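Local coordinates for phytoene synthase (Enterococcus hirae, PDB 5IYS), which probably joins two farnesyl diphosphate molecules head to head into a dehydrosqualene-type product, in a magnesium-dependent reaction of the squalene/phytoene synthase family, at residues A[45-50]-A[89-94]; A[76-81]-A[101-106]; A[163-168]-A[243-248]. One frame throughout, in Å; residues are numbered along the deposited sequence.

Interaction 1. Residues A[45-50]-A[89-94]. With FPS (S-[(2E,6E)-3,7,11-trimethyldodeca-2,6,10-trienyl] trihydrogen thiodiphosphate), chain H; FPS (S-[(2E,6E)-3,7,11-trimethyldodeca-2,6,10-trienyl] trihydrogen thiodiphosphate), chain G.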
loop_
_atom_site.group_PDB
_atom_site.type_symbol
_atom_site.label_atom_id
_atom_site.label_comp_id
_atom_site.label_asym_id
_atom_site.label_seq_id
_atom_site.Cartn_x
_atom_site.Cartn_y
_atom_site.Cartn_z
ATOM N N VAL A 45 -5.907 -11.268 4.643
ATOM C CA VAL A 45 -5.063 -10.140 4.250
ATOM C C VAL A 45 -3.711 -10.631 3.737
ATOM O O VAL A 45 -3.139 -10.038 2.816
ATOM C CB VAL A 45 -4.817 -9.188 5.428
ATOM C CG1 VAL A 45 -3.835 -8.077 5.017
ATOM C CG2 VAL A 45 -6.169 -8.491 5.882
ATOM N N TYR A 46 -3.106 -11.584 4.441
ATOM C CA TYR A 46 -1.789 -12.056 4.003
ATOM C C TYR A 46 -1.834 -12.612 2.582
ATOM O O TYR A 46 -0.860 -12.503 1.852
ATOM C CB TYR A 46 -1.277 -13.122 4.991
ATOM C CG TYR A 46 -1.252 -12.701 6.451
ATOM C CD1 TYR A 46 -1.114 -11.373 6.822
ATOM C CD2 TYR A 46 -1.228 -13.671 7.464
ATOM C CE1 TYR A 46 -1.103 -10.996 8.203
ATOM C CE2 TYR A 46 -1.124 -13.309 8.810
ATOM C CZ TYR A 46 -1.112 -11.981 9.170
ATOM O OH TYR A 46 -1.052 -11.683 10.516
ATOM N N ALA A 47 -2.889 -13.347 2.234
ATOM C CA ALA A 47 -3.028 -13.839 0.873
ATOM C C ALA A 47 -3.051 -12.672 -0.111
ATOM O O ALA A 47 -2.513 -12.779 -1.213
ATOM C CB ALA A 47 -4.327 -14.699 0.736
ATOM N N VAL A 48 -3.821 -11.633 0.209
ATOM C CA VAL A 48 -3.915 -10.474 -0.686
ATOM C C VAL A 48 -2.577 -9.757 -0.784
ATOM O O VAL A 48 -2.141 -9.428 -1.883
ATOM C CB VAL A 48 -4.940 -9.425 -0.140
ATOM C CG1 VAL A 48 -4.836 -8.119 -0.955
ATOM C CG2 VAL A 48 -6.330 -10.013 -0.266
ATOM N N TYR A 49 -1.867 -9.669 0.336
ATOM C CA TYR A 49 -0.510 -9.128 0.349
ATOM C C TYR A 49 0.411 -9.902 -0.604
ATOM O O TYR A 49 1.151 -9.305 -1.404
ATOM C CB TYR A 49 0.094 -9.201 1.759
ATOM C CG TYR A 49 1.471 -8.578 1.811
ATOM C CD1 TYR A 49 2.607 -9.329 1.478
ATOM C CD2 TYR A 49 1.613 -7.202 1.974
ATOM C CE1 TYR A 49 3.854 -8.703 1.367
ATOM C CE2 TYR A 49 2.846 -6.583 1.888
ATOM C CZ TYR A 49 3.960 -7.347 1.577
ATOM O OH TYR A 49 5.197 -6.734 1.461
ATOM N N ALA A 50 0.357 -11.227 -0.501
ATOM C CA ALA A 50 1.147 -12.104 -1.373
ATOM C C ALA A 50 0.907 -11.837 -2.863
ATOM O O ALA A 50 1.833 -11.912 -3.669
ATOM C CB ALA A 50 0.853 -13.578 -1.043
ATOM N N TRP A 89 -2.978 -18.429 -5.226
ATOM C CA TRP A 89 -4.303 -18.482 -5.841
ATOM C C TRP A 89 -5.253 -19.405 -5.093
ATOM O O TRP A 89 -6.424 -19.063 -4.922
ATOM C CB TRP A 89 -4.202 -18.908 -7.316
ATOM C CG TRP A 89 -3.662 -17.803 -8.185
ATOM C CD1 TRP A 89 -2.457 -17.776 -8.816
ATOM C CD2 TRP A 89 -4.288 -16.534 -8.455
ATOM N NE1 TRP A 89 -2.310 -16.599 -9.513
ATOM C CE2 TRP A 89 -3.410 -15.803 -9.280
ATOM C CE3 TRP A 89 -5.494 -15.943 -8.056
ATOM C CZ2 TRP A 89 -3.743 -14.537 -9.787
ATOM C CZ3 TRP A 89 -5.818 -14.675 -8.528
ATOM C CH2 TRP A 89 -4.927 -13.967 -9.359
ATOM N N ARG A 90 -4.716 -20.473 -4.497
ATOM C CA ARG A 90 -5.545 -21.379 -3.685
ATOM C C ARG A 90 -5.999 -20.690 -2.382
ATOM O O ARG A 90 -7.188 -20.747 -2.004
ATOM C CB ARG A 90 -4.828 -22.705 -3.371
ATOM C CG ARG A 90 -4.805 -23.705 -4.573
ATOM C CD ARG A 90 -4.205 -25.027 -4.173
ATOM N NE ARG A 90 -2.938 -24.874 -3.468
ATOM C CZ ARG A 90 -1.748 -25.177 -3.984
ATOM N NH1 ARG A 90 -1.676 -25.690 -5.201
ATOM N NH2 ARG A 90 -0.633 -24.992 -3.276
ATOM N N ALA A 91 -5.081 -19.968 -1.745
ATOM C CA ALA A 91 -5.467 -19.172 -0.561
ATOM C C ALA A 91 -6.486 -18.107 -0.963
ATOM O O ALA A 91 -7.508 -17.928 -0.290
ATOM C CB ALA A 91 -4.215 -18.493 0.059
ATOM N N LEU A 92 -6.242 -17.416 -2.080
ATOM C CA LEU A 92 -7.225 -16.438 -2.546
ATOM C C LEU A 92 -8.583 -17.022 -2.876
ATOM O O LEU A 92 -9.602 -16.399 -2.582
ATOM C CB LEU A 92 -6.724 -15.581 -3.714
ATOM C CG LEU A 92 -5.644 -14.537 -3.394
ATOM C CD1 LEU A 92 -5.190 -13.981 -4.741
ATOM C CD2 LEU A 92 -6.199 -13.450 -2.440
ATOM N N SER A 93 -8.624 -18.232 -3.424
ATOM C CA SER A 93 -9.909 -18.885 -3.664
ATOM C C SER A 93 -10.715 -19.054 -2.376
ATOM O O SER A 93 -11.940 -18.885 -2.358
ATOM C CB SER A 93 -9.702 -20.263 -4.296
ATOM O OG SER A 93 -10.946 -20.778 -4.743
ATOM N N VAL A 94 -10.060 -19.451 -1.291
ATOM C CA VAL A 94 -10.753 -19.495 0.008
ATOM C C VAL A 94 -11.291 -18.154 0.505
ATOM O O VAL A 94 -12.432 -18.043 0.987
ATOM C CB VAL A 94 -9.832 -20.102 1.106
ATOM C CG1 VAL A 94 -10.521 -20.021 2.465
ATOM C CG2 VAL A 94 -9.477 -21.534 0.781
HETATM C C1 FPS H . 4.926 -0.780 -2.558
HETATM S S1 FPS H . 5.203 0.817 -3.257
HETATM C C2 FPS H . 4.184 -1.639 -3.553
HETATM C C3 FPS H . 2.898 -1.468 -3.909
HETATM C C4 FPS H . 2.048 -0.321 -3.431
HETATM C C5 FPS H . 2.303 -2.461 -4.882
HETATM C C6 FPS H . 2.016 -3.804 -4.213
HETATM C C7 FPS H . 1.292 -3.609 -2.892
HETATM C C8 FPS H . 1.680 -4.252 -1.782
HETATM C C10 FPS H . 0.930 -3.940 -0.509
HETATM C C9 FPS H . 2.874 -5.169 -1.786
HETATM C C11 FPS H . -0.232 -4.874 -0.257
HETATM C C12 FPS H . -0.536 -4.651 1.218
HETATM C C13 FPS H . -1.543 -5.248 1.882
HETATM C C14 FPS H . -2.489 -6.219 1.245
HETATM C C15 FPS H . -1.732 -4.911 3.328
HETATM P PA FPS H . 7.059 0.511 -4.051
HETATM O O1A FPS H . 6.989 -0.571 -5.062
HETATM O O2A FPS H . 7.540 1.872 -4.763
HETATM O O3A FPS H . 8.089 0.347 -2.810
HETATM P PB FPS H . 8.865 -0.962 -2.336
HETATM O O1B FPS H . 10.322 -0.641 -2.533
HETATM O O2B FPS H . 8.516 -2.203 -3.128
HETATM O O3B FPS H . 8.500 -1.173 -0.881
HETATM C C1 FPS G . 3.640 -0.468 0.954
HETATM S S1 FPS G . 3.852 -2.190 0.699
HETATM C C2 FPS G . 2.156 -0.280 0.694
HETATM C C3 FPS G . 1.617 0.808 0.116
HETATM C C4 FPS G . 2.477 1.964 -0.298
HETATM C C5 FPS G . 0.121 0.917 -0.107
HETATM C C6 FPS G . -0.693 -0.294 0.349
HETATM C C7 FPS G . -2.152 0.110 0.428
HETATM C C8 FPS G . -2.976 -0.361 1.381
HETATM C C10 FPS G . -4.438 0.016 1.281
HETATM C C9 FPS G . -2.522 -1.291 2.481
HETATM C C11 FPS G . -4.877 0.676 2.591
HETATM C C12 FPS G . -6.379 0.907 2.604
HETATM C C13 FPS G . -7.284 0.054 3.136
HETATM C C14 FPS G . -8.749 0.409 3.118
HETATM C C15 FPS G . -6.875 -1.242 3.787
HETATM P PA FPS G . 5.579 -2.883 1.594
HETATM O O1A FPS G . 5.468 -4.302 1.940
HETATM O O2A FPS G . 6.619 -2.797 0.358
HETATM O O3A FPS G . 6.186 -1.957 2.743
HETATM P PB FPS G . 7.184 -0.775 2.247
HETATM O O1B FPS G . 8.617 -1.225 2.325
HETATM O O2B FPS G . 6.809 0.385 3.137
HETATM O O3B FPS G . 6.962 -0.354 0.810
#

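Interaction 2. Residues A[76-81]-A[101-106]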
loop_
_atom_site.group_PDB
_atom_site.type_symbol
_atom_site.label_atom_id
_atom_site.label_comp_id
_atom_site.label_asym_id
_atom_site.label_seq_id
_atom_site.Cartn_x
_atom_site.Cartn_y
_atom_site.Cartn_z
ATOM N N LEU A 76 -7.187 -13.875 -14.947
ATOM C CA LEU A 76 -8.309 -14.046 -15.862
ATOM C C LEU A 76 -8.969 -15.396 -15.622
ATOM O O LEU A 76 -10.197 -15.495 -15.606
ATOM C CB LEU A 76 -7.910 -13.913 -17.341
ATOM C CG LEU A 76 -7.573 -12.493 -17.832
ATOM C CD1 LEU A 76 -6.729 -12.536 -19.111
ATOM C CD2 LEU A 76 -8.825 -11.621 -18.045
ATOM N N ASP A 77 -8.171 -16.424 -15.413
ATOM C CA ASP A 77 -8.736 -17.751 -15.147
ATOM C C ASP A 77 -9.547 -17.714 -13.855
ATOM O O ASP A 77 -10.640 -18.287 -13.765
ATOM C CB ASP A 77 -7.625 -18.811 -15.053
ATOM C CG ASP A 77 -7.096 -19.265 -16.429
ATOM O OD1 ASP A 77 -7.750 -19.034 -17.470
ATOM O OD2 ASP A 77 -6.015 -19.898 -16.468
ATOM N N PHE A 78 -8.941 -17.139 -12.818
ATOM C CA PHE A 78 -9.533 -17.071 -11.505
ATOM C C PHE A 78 -10.879 -16.358 -11.634
ATOM O O PHE A 78 -11.879 -16.805 -11.079
ATOM C CB PHE A 78 -8.635 -16.215 -10.593
ATOM C CG PHE A 78 -9.078 -16.200 -9.154
ATOM C CD1 PHE A 78 -8.760 -17.252 -8.308
ATOM C CD2 PHE A 78 -9.794 -15.124 -8.650
ATOM C CE1 PHE A 78 -9.090 -17.211 -6.956
ATOM C CE2 PHE A 78 -10.195 -15.098 -7.318
ATOM C CZ PHE A 78 -9.870 -16.140 -6.473
ATOM N N ASN A 79 -10.866 -15.233 -12.336
ATOM C CA ASN A 79 -12.058 -14.439 -12.601
ATOM C C ASN A 79 -13.171 -15.250 -13.262
ATOM O O ASN A 79 -14.351 -15.070 -12.953
ATOM C CB ASN A 79 -11.693 -13.230 -13.473
ATOM C CG ASN A 79 -12.849 -12.281 -13.660
ATOM O OD1 ASN A 79 -13.472 -11.851 -12.697
ATOM N ND2 ASN A 79 -13.150 -11.943 -14.916
ATOM N N GLU A 80 -12.784 -16.177 -14.128
ATOM C CA GLU A 80 -13.746 -17.097 -14.742
ATOM C C GLU A 80 -14.267 -18.173 -13.792
ATOM O O GLU A 80 -15.340 -18.742 -14.007
ATOM C CB GLU A 80 -13.129 -17.752 -15.972
ATOM C CG GLU A 80 -12.902 -16.766 -17.078
ATOM C CD GLU A 80 -12.212 -17.366 -18.283
ATOM O OE1 GLU A 80 -11.358 -18.270 -18.125
ATOM O OE2 GLU A 80 -12.525 -16.904 -19.399
ATOM N N GLY A 81 -13.532 -18.437 -12.723
ATOM C CA GLY A 81 -13.892 -19.509 -11.804
ATOM C C GLY A 81 -12.995 -20.725 -11.925
ATOM O O GLY A 81 -13.244 -21.749 -11.286
ATOM N N MET A 101 -15.386 -10.763 -2.008
ATOM C CA MET A 101 -14.247 -10.189 -2.711
ATOM C C MET A 101 -14.621 -9.975 -4.174
ATOM O O MET A 101 -15.411 -10.746 -4.718
ATOM C CB MET A 101 -13.109 -11.212 -2.630
ATOM C CG MET A 101 -12.691 -11.440 -1.180
ATOM S SD MET A 101 -11.730 -10.069 -0.470
ATOM C CE MET A 101 -10.223 -10.178 -1.445
ATOM N N VAL A 102 -13.978 -9.008 -4.824
ATOM C CA VAL A 102 -14.216 -8.731 -6.247
ATOM C C VAL A 102 -12.900 -8.688 -7.011
ATOM O O VAL A 102 -11.888 -8.192 -6.509
ATOM C CB VAL A 102 -15.059 -7.439 -6.463
ATOM C CG1 VAL A 102 -16.411 -7.591 -5.763
ATOM C CG2 VAL A 102 -14.371 -6.244 -5.862
ATOM N N THR A 103 -12.894 -9.149 -8.253
ATOM C CA THR A 103 -11.630 -9.234 -8.978
ATOM C C THR A 103 -11.184 -7.901 -9.594
ATOM O O THR A 103 -10.022 -7.761 -9.949
ATOM C CB THR A 103 -11.679 -10.280 -10.115
ATOM O OG1 THR A 103 -12.759 -9.960 -11.014
ATOM C CG2 THR A 103 -11.865 -11.683 -9.525
ATOM N N ALA A 104 -12.092 -6.941 -9.762
ATOM C CA ALA A 104 -11.745 -5.702 -10.463
ATOM C C ALA A 104 -10.514 -4.966 -9.938
ATOM O O ALA A 104 -9.667 -4.586 -10.733
ATOM C CB ALA A 104 -12.961 -4.722 -10.547
ATOM N N PRO A 105 -10.351 -4.857 -8.599
ATOM C CA PRO A 105 -9.182 -4.098 -8.160
ATOM C C PRO A 105 -7.901 -4.908 -8.334
ATOM O O PRO A 105 -6.815 -4.328 -8.459
ATOM C CB PRO A 105 -9.450 -3.770 -6.685
ATOM C CG PRO A 105 -10.632 -4.629 -6.266
ATOM C CD PRO A 105 -11.335 -5.106 -7.534
ATOM N N PHE A 106 -8.026 -6.223 -8.427
ATOM C CA PHE A 106 -6.838 -7.065 -8.660
ATOM C C PHE A 106 -6.327 -6.813 -10.080
ATOM O O PHE A 106 -5.118 -6.732 -10.312
ATOM C CB PHE A 106 -7.169 -8.563 -8.468
ATOM C CG PHE A 106 -7.420 -8.941 -7.028
ATOM C CD1 PHE A 106 -8.651 -8.700 -6.434
ATOM C CD2 PHE A 106 -6.394 -9.468 -6.257
ATOM C CE1 PHE A 106 -8.857 -8.987 -5.075
ATOM C CE2 PHE A 106 -6.611 -9.811 -4.939
ATOM C CZ PHE A 106 -7.838 -9.530 -4.337
#

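Interaction 3. Residues A[163-168]-A[243-248]. With FPS (S-[(2E,6E)-3,7,11-trimethyldodeca-2,6,10-trienyl] trihydrogen thiodiphosphate), chain G.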
loop_
_atom_site.group_PDB
_atom_site.type_symbol
_atom_site.label_atom_id
_atom_site.label_comp_id
_atom_site.label_asym_id
_atom_site.label_seq_id
_atom_site.Cartn_x
_atom_site.Cartn_y
_atom_site.Cartn_z
ATOM N N GLU A 163 -4.094 5.954 -1.389
ATOM C CA GLU A 163 -3.383 7.109 -1.898
ATOM C C GLU A 163 -2.449 7.788 -0.888
ATOM O O GLU A 163 -1.323 8.153 -1.232
ATOM C CB GLU A 163 -4.357 8.145 -2.511
ATOM C CG GLU A 163 -3.642 9.191 -3.360
ATOM C CD GLU A 163 -4.590 10.331 -3.783
ATOM O OE1 GLU A 163 -5.825 10.148 -3.728
ATOM O OE2 GLU A 163 -4.109 11.432 -4.114
ATOM N N ALA A 164 -2.917 8.010 0.335
ATOM C CA ALA A 164 -2.065 8.625 1.354
ATOM C C ALA A 164 -0.796 7.775 1.539
ATOM O O ALA A 164 0.298 8.299 1.776
ATOM C CB ALA A 164 -2.845 8.737 2.704
ATOM N N MET A 165 -0.981 6.464 1.638
ATOM C CA MET A 165 0.168 5.579 1.832
ATOM C C MET A 165 1.147 5.594 0.656
ATOM O O MET A 165 2.378 5.545 0.845
ATOM C CB MET A 165 -0.338 4.159 2.111
ATOM C CG MET A 165 -0.823 3.974 3.551
ATOM S SD MET A 165 -1.519 2.290 3.757
ATOM C CE MET A 165 -1.918 2.386 5.498
ATOM N N GLN A 166 0.617 5.603 -0.559
ATOM C CA GLN A 166 1.480 5.584 -1.741
ATOM C C GLN A 166 2.262 6.910 -1.787
ATOM O O GLN A 166 3.436 6.893 -2.126
ATOM C CB GLN A 166 0.648 5.410 -3.018
ATOM C CG GLN A 166 1.443 5.410 -4.309
ATOM C CD GLN A 166 2.555 4.378 -4.298
ATOM O OE1 GLN A 166 3.725 4.718 -4.469
ATOM N NE2 GLN A 166 2.216 3.150 -3.938
ATOM N N LEU A 167 1.607 8.037 -1.509
ATOM C CA LEU A 167 2.310 9.336 -1.431
ATOM C C LEU A 167 3.416 9.313 -0.381
ATOM O O LEU A 167 4.484 9.894 -0.564
ATOM C CB LEU A 167 1.328 10.454 -1.057
ATOM C CG LEU A 167 0.379 10.924 -2.159
ATOM C CD1 LEU A 167 -0.450 12.104 -1.689
ATOM C CD2 LEU A 167 1.170 11.270 -3.421
ATOM N N THR A 168 3.119 8.717 0.771
ATOM C CA THR A 168 4.130 8.548 1.821
ATOM C C THR A 168 5.315 7.721 1.311
ATOM O O THR A 168 6.484 8.070 1.524
ATOM C CB THR A 168 3.497 7.834 3.038
ATOM O OG1 THR A 168 2.364 8.594 3.509
ATOM C CG2 THR A 168 4.515 7.657 4.165
ATOM N N ALA A 243 -6.429 1.010 11.596
ATOM C CA ALA A 243 -5.820 2.232 12.100
ATOM C C ALA A 243 -4.332 2.102 12.409
ATOM O O ALA A 243 -3.526 2.998 12.104
ATOM C CB ALA A 243 -6.613 2.716 13.337
ATOM N N SER A 244 -3.931 0.977 13.004
ATOM C CA SER A 244 -2.497 0.698 13.192
ATOM C C SER A 244 -1.710 0.777 11.886
ATOM O O SER A 244 -0.653 1.439 11.804
ATOM C CB SER A 244 -2.260 -0.668 13.862
ATOM O OG SER A 244 -2.812 -0.643 15.159
ATOM N N ALA A 245 -2.207 0.105 10.855
ATOM C CA ALA A 245 -1.500 0.159 9.579
ATOM C C ALA A 245 -1.346 1.613 9.119
ATOM O O ALA A 245 -0.266 2.026 8.672
ATOM C CB ALA A 245 -2.194 -0.684 8.513
ATOM N N ALA A 246 -2.428 2.387 9.212
ATOM C CA ALA A 246 -2.399 3.772 8.804
ATOM C C ALA A 246 -1.376 4.579 9.636
ATOM O O ALA A 246 -0.650 5.390 9.068
ATOM C CB ALA A 246 -3.838 4.388 8.897
ATOM N N PHE A 247 -1.463 4.504 10.973
ATOM C CA PHE A 247 -0.611 5.335 11.834
ATOM C C PHE A 247 0.858 4.949 11.682
ATOM O O PHE A 247 1.744 5.814 11.568
ATOM C CB PHE A 247 -0.998 5.167 13.305
ATOM C CG PHE A 247 -2.111 6.082 13.769
ATOM C CD1 PHE A 247 -3.363 6.031 13.186
ATOM C CD2 PHE A 247 -1.961 6.798 14.959
ATOM C CE1 PHE A 247 -4.438 6.805 13.692
ATOM C CE2 PHE A 247 -3.012 7.538 15.489
ATOM C CZ PHE A 247 -4.249 7.557 14.840
ATOM N N ILE A 248 1.118 3.648 11.612
ATOM C CA ILE A 248 2.506 3.222 11.389
ATOM C C ILE A 248 3.046 3.738 10.053
ATOM O O ILE A 248 4.187 4.206 9.989
ATOM C CB ILE A 248 2.673 1.701 11.578
ATOM C CG1 ILE A 248 2.496 1.391 13.066
ATOM C CG2 ILE A 248 4.029 1.170 11.088
ATOM C CD1 ILE A 248 2.035 -0.039 13.351
HETATM C C1 FPS G . 3.640 -0.468 0.954
HETATM S S1 FPS G . 3.852 -2.190 0.699
HETATM C C2 FPS G . 2.156 -0.280 0.694
HETATM C C3 FPS G . 1.617 0.808 0.116
HETATM C C4 FPS G . 2.477 1.964 -0.298
HETATM C C5 FPS G . 0.121 0.917 -0.107
HETATM C C6 FPS G . -0.693 -0.294 0.349
HETATM C C7 FPS G . -2.152 0.110 0.428
HETATM C C8 FPS G . -2.976 -0.361 1.381
HETATM C C10 FPS G . -4.438 0.016 1.281
HETATM C C9 FPS G . -2.522 -1.291 2.481
HETATM C C11 FPS G . -4.877 0.676 2.591
HETATM C C12 FPS G . -6.379 0.907 2.604
HETATM C C13 FPS G . -7.284 0.054 3.136
HETATM C C14 FPS G . -8.749 0.409 3.118
HETATM C C15 FPS G . -6.875 -1.242 3.787
HETATM P PA FPS G . 5.579 -2.883 1.594
HETATM O O1A FPS G . 5.468 -4.302 1.940
HETATM O O2A FPS G . 6.619 -2.797 0.358
HETATM O O3A FPS G . 6.186 -1.957 2.743
HETATM P PB FPS G . 7.184 -0.775 2.247
HETATM O O1B FPS G . 8.617 -1.225 2.325
HETATM O O2B FPS G . 6.809 0.385 3.137
HETATM O O3B FPS G . 6.962 -0.354 0.810
#

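Interaction 1. Residues A[45-50]-A[89-94]
A47 and L92 meet in a buried contact between helix 39-60 and helix 87-98, and the contact is entirely apolar. The CA atoms of this pair are 6.0 Å apart, the closest across the two segments. The short axes approach to 9.1 Å and run largely against each other, with 137° between their N-to-C directions.

Packing within the protein rests on methyl groups. The CB of A47 points at helix 87-98 and lies 3.9 Å from the CB of A91, a meeting of two alanines without longer branches. L92 CD2 completes the patch, also 3.9 Å from A47 CB. The first bond of the L92 side chain runs along the interface, not at helix 39-60. With CG anti to its own carbonyl carbon (chi1 -71°), the branch then carries CD2 over to helix 39-60. The same methyl reaches V48 CG2 at 4.1 Å, the two side chains crossing at about a right angle.

Contacts with the bound thiodiphosphates lie on the far side of helix 39-60. V48 divides its branches: CG2 faces L92, while CG1 sits 3.7 Å from C14 at the end of the chain H prenyl tail. Y49, its CG anti to the backbone N (chi1 -177°), extends its ring into the pocket, where CD2 is 3.4 Å from C12 of the same tail. Its OH gives a very short hydrogen bond of 2.5 Å to O1A of the chain G ligand, which lies at the ring edge, in plane.

The chemistry is therefore split across one helix. On one side the A47 and A91 methyls meet directly where the two backbones come closest; the pocket side offers hydrocarbon to one ligand's tail and a hydroxyl, also hydrogen-bonded to R53, to the other's diphosphate.

Interaction 2. Residues A[76-81]-A[101-106]
The backbones come nearest at N79 and T103, whose CA atoms are 6.4 Å apart, where the last turn of helix 65-80 meets the region where helix 104-116 begins. The first of these helices closes in a Schellman motif: G81 takes a positive phi and its N bonds back to F78 O at 2.8 Å and, weakly, to D77 O. In this all-helical terpene-synthase-type fold, the contact is peripheral structural packing away from the annotated sites.

Two adjacent residues of the helix end receive T103, one polar and one aromatic. F78 offers the edge of its ring, CD2 lying 4.1 Å from T103 CG2 near the ring plane. The two side chains are set at a slant to each other. F96 of helix 87-98 stacks edge-to-face with F78 and also touches T103, so F96 joins the two sides of the contact.

The polar half lies nearer the surface. N79 leaves its helix with CG anti to the backbone N (chi1 -174°), which swings the amide across to the threonine, whose OG1 stands between its own backbone N and carbonyl carbon (chi1 57°). The T103 methyl goes to the ring edge while the hydroxyl bonds the amide. Its OG1 donates to N79 OD1 at 2.6 Å, arriving above the carbonyl plane, 50° out of it.

Interaction 3. Residues A[163-168]-A[243-248]
M165 reaches from helix 155-172 to A245 and A246 of helix 236-258, and its side chain serves both the protein core and a bound ligand. At its base, CB is 4.0 Å from C5 of the chain G farnesyl thiodiphosphate, already beside the prenyl chain. CG lies anti to the residue's carbonyl carbon (chi1 -78°), and the chain stays extended beyond it, with chi2 176° and chi3 178°, so the thioether advances without a kink. SD passes along the hydrocarbon, 3.8 Å from C8 of that ligand and close to C11. At the tip, CE leaves the ligand and reaches the second helix, 3.6 Å from A246 CA and equally near A245 O. Its side-chain contacts are looser, with A245 CB 4.3 Å away; such small alanine methyls let the tip lie against the helix backbone.

Next along the helix, Q166 also faces the ligand, with NE2 3.8 Å from its C4. One turn beyond A164, T168 OG1 donates to A164 O at 2.7 Å; T168 N reaches the same oxygen from the opposite face of its carbonyl plane.

N169, a magnesium-binding residue, is just beyond the segment, and the M165 side chain is about 6 Å from its side chain. A helix that presents M165 and Q166 to the prenyl chain and, further along, a magnesium-binding residue fits the pocket of the all-helical squalene/phytoene synthase fold.

How the interactions relate
From the N terminus, helix 39-60 supplies the first segment of interaction 1, and the contact closes a loop when helix 87-98 returns to it. Interaction 2 opens inside that loop, at the end of helix 65-80, but closes beyond it at 101-106, so the two cross rather than nest. They also touch: W89 CE3 lies 3.5 Å from F78 CD1, joining helices 65-80 and 87-98, and V48 CG2 against M101 CE links helix 39-60 to segment 101-106. Interaction 3 follows in series, tying helix 155-172 to helix 236-258. Its centre is 21 Å from that of interaction 1, yet both touch the chain G ligand from different walls of the pocket.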